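Local coordinates for thymidylate synthase 1 (Bacillus subtilis, PDB 1BKP), which catalyses the reductive methylation of dUMP to dTMP, with 5,10-methylenetetrahydrofolate as both methyl donor and reductant, working as a homodimer, at residues Lys60-Lys65 against Ile264-Gly269. Sequence-based numbering, arbitrary orientation.
Sequences KKVAWK and INYKHG
Y266 reaches across to the backbone of K60-K65 and takes a hydrogen bond from the amide of V62, N to OH 3.0 Å, with an N-H...O angle of 156°. The amide lies near the ring plane of Y266, at its edge, while the phenol oxygen is also hydrogen-bonded to the carbonyl O of L57; two backbone partners thus fix the hydroxyl end. The CG of Y266 stands anti to the backbone N (chi1 -174°), which carries the ring out toward K60-V62. K61 packs beside it: its CB sits over one face of the H268 imidazole, 3.6 Å from the ring centroid and 12° off the normal, a CH-pi contact. The K61 chain then runs on past the imidazole, its CG 4.1 Å from CE2 of Y266. A bond from H268 ND1 to the carbonyl O of G269, 2.8 Å long and lying almost in the imidazole plane, helps to fix the rotation of the imidazole. H268 in turn lays CD2 over the centre of the Y266 ring. At the surface of the thymidylate synthase fold, the V62-Y266 hydrogen bond and the packing of K61 on H268 join the loop after strand 261-264 to the loop leading into helix 64-75.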
loop_
_atom_site.group_PDB
_atom_site.type_symbol
_atom_site.label_atom_id
_atom_site.label_comp_id
_atom_site.label_asym_id
_atom_site.label_seq_id
_atom_site.Cartn_x
_atom_site.Cartn_y
_atom_site.Cartn_z
ATOM N N LYS A 60 -7.923 24.081 12.352
ATOM C CA LYS A 60 -7.359 23.915 13.700
ATOM C C LYS A 60 -5.848 23.937 13.503
ATOM O O LYS A 60 -5.371 23.796 12.383
ATOM C CB LYS A 60 -7.777 22.590 14.360
ATOM C CG LYS A 60 -7.062 21.359 13.845
ATOM C CD LYS A 60 -7.233 20.165 14.718
ATOM C CE LYS A 60 -6.432 18.917 14.122
ATOM N NZ LYS A 60 -6.663 17.593 14.870
ATOM N N LYS A 61 -5.074 24.218 14.554
ATOM C CA LYS A 61 -3.646 24.270 14.369
ATOM C C LYS A 61 -3.041 22.868 14.393
ATOM O O LYS A 61 -3.376 22.060 15.235
ATOM C CB LYS A 61 -2.999 25.034 15.512
ATOM C CG LYS A 61 -1.519 25.084 15.416
ATOM C CD LYS A 61 -0.996 25.739 16.725
ATOM C CE LYS A 61 0.509 25.977 16.665
ATOM N NZ LYS A 61 0.893 27.024 15.693
ATOM N N VAL A 62 -2.191 22.555 13.451
ATOM C CA VAL A 62 -1.558 21.226 13.476
ATOM C C VAL A 62 -0.234 21.423 14.207
ATOM O O VAL A 62 0.457 22.438 13.974
ATOM C CB VAL A 62 -1.295 20.735 12.030
ATOM C CG1 VAL A 62 -0.381 19.485 12.028
ATOM C CG2 VAL A 62 -2.688 20.362 11.355
ATOM N N ALA A 63 0.234 20.378 14.870
ATOM C CA ALA A 63 1.478 20.522 15.663
ATOM C C ALA A 63 2.643 20.326 14.704
ATOM O O ALA A 63 3.308 19.339 14.779
ATOM C CB ALA A 63 1.480 19.442 16.702
ATOM N N TRP A 64 2.880 21.293 13.828
ATOM C CA TRP A 64 3.875 21.153 12.810
ATOM C C TRP A 64 5.293 20.895 13.236
ATOM O O TRP A 64 5.959 20.154 12.597
ATOM C CB TRP A 64 3.769 22.334 11.859
ATOM C CG TRP A 64 4.292 23.639 12.444
ATOM C CD1 TRP A 64 3.577 24.576 13.194
ATOM C CD2 TRP A 64 5.606 24.162 12.269
ATOM N NE1 TRP A 64 4.401 25.659 13.477
ATOM C CE2 TRP A 64 5.642 25.431 12.914
ATOM C CE3 TRP A 64 6.784 23.686 11.625
ATOM C CZ2 TRP A 64 6.795 26.204 12.922
ATOM C CZ3 TRP A 64 7.926 24.463 11.628
ATOM C CH2 TRP A 64 7.919 25.717 12.278
ATOM N N LYS A 65 5.784 21.561 14.271
ATOM C CA LYS A 65 7.155 21.343 14.772
ATOM C C LYS A 65 7.365 19.933 15.295
ATOM O O LYS A 65 8.385 19.326 15.031
ATOM C CB LYS A 65 7.459 22.340 15.868
ATOM C CG LYS A 65 7.812 23.711 15.362
ATOM C CD LYS A 65 8.636 24.449 16.456
ATOM C CE LYS A 65 8.767 25.929 16.206
ATOM N NZ LYS A 65 9.253 26.632 17.411
ATOM N N ILE A 264 5.383 29.992 7.532
ATOM C CA ILE A 264 5.176 31.405 7.508
ATOM C C ILE A 264 3.774 31.745 7.185
ATOM O O ILE A 264 3.205 31.291 6.204
ATOM C CB ILE A 264 6.064 32.035 6.360
ATOM C CG1 ILE A 264 7.548 31.799 6.643
ATOM C CG2 ILE A 264 5.755 33.502 6.132
ATOM C CD1 ILE A 264 8.278 31.679 5.337
ATOM N N ASN A 265 3.245 32.650 7.982
ATOM C CA ASN A 265 1.880 33.146 7.808
ATOM C C ASN A 265 0.849 32.015 8.060
ATOM O O ASN A 265 -0.204 31.955 7.415
ATOM C CB ASN A 265 1.722 33.708 6.398
ATOM C CG ASN A 265 0.390 34.364 6.184
ATOM O OD1 ASN A 265 -0.038 35.219 6.963
ATOM N ND2 ASN A 265 -0.310 33.927 5.145
ATOM N N TYR A 266 1.099 31.226 9.093
ATOM C CA TYR A 266 0.120 30.144 9.369
ATOM C C TYR A 266 -1.089 30.630 10.174
ATOM O O TYR A 266 -0.968 30.777 11.362
ATOM C CB TYR A 266 0.822 29.029 10.111
ATOM C CG TYR A 266 -0.020 27.779 10.340
ATOM C CD1 TYR A 266 -1.194 27.502 9.590
ATOM C CD2 TYR A 266 0.366 26.856 11.327
ATOM C CE1 TYR A 266 -1.973 26.331 9.801
ATOM C CE2 TYR A 266 -0.396 25.682 11.567
ATOM C CZ TYR A 266 -1.585 25.449 10.780
ATOM O OH TYR A 266 -2.353 24.343 11.051
ATOM N N LYS A 267 -2.221 30.938 9.535
ATOM C CA LYS A 267 -3.423 31.356 10.268
ATOM C C LYS A 267 -4.300 30.094 10.402
ATOM O O LYS A 267 -4.370 29.302 9.451
ATOM C CB LYS A 267 -4.237 32.382 9.475
ATOM C CG LYS A 267 -3.629 33.724 9.336
ATOM C CD LYS A 267 -4.588 34.561 8.481
ATOM C CE LYS A 267 -4.112 35.997 8.358
ATOM N NZ LYS A 267 -5.109 36.869 7.646
ATOM N N HIS A 268 -4.975 29.917 11.523
ATOM C CA HIS A 268 -5.802 28.707 11.711
ATOM C C HIS A 268 -6.882 29.011 12.767
ATOM O O HIS A 268 -6.774 30.057 13.429
ATOM C CB HIS A 268 -4.902 27.631 12.245
ATOM C CG HIS A 268 -4.132 28.077 13.450
ATOM N ND1 HIS A 268 -4.690 28.085 14.725
ATOM C CD2 HIS A 268 -2.865 28.519 13.597
ATOM C CE1 HIS A 268 -3.805 28.518 15.597
ATOM N NE2 HIS A 268 -2.692 28.798 14.942
ATOM N N GLY A 269 -7.911 28.155 12.871
ATOM C CA GLY A 269 -8.984 28.378 13.870
ATOM C C GLY A 269 -8.509 28.020 15.288
ATOM O O GLY A 269 -7.353 27.604 15.542
#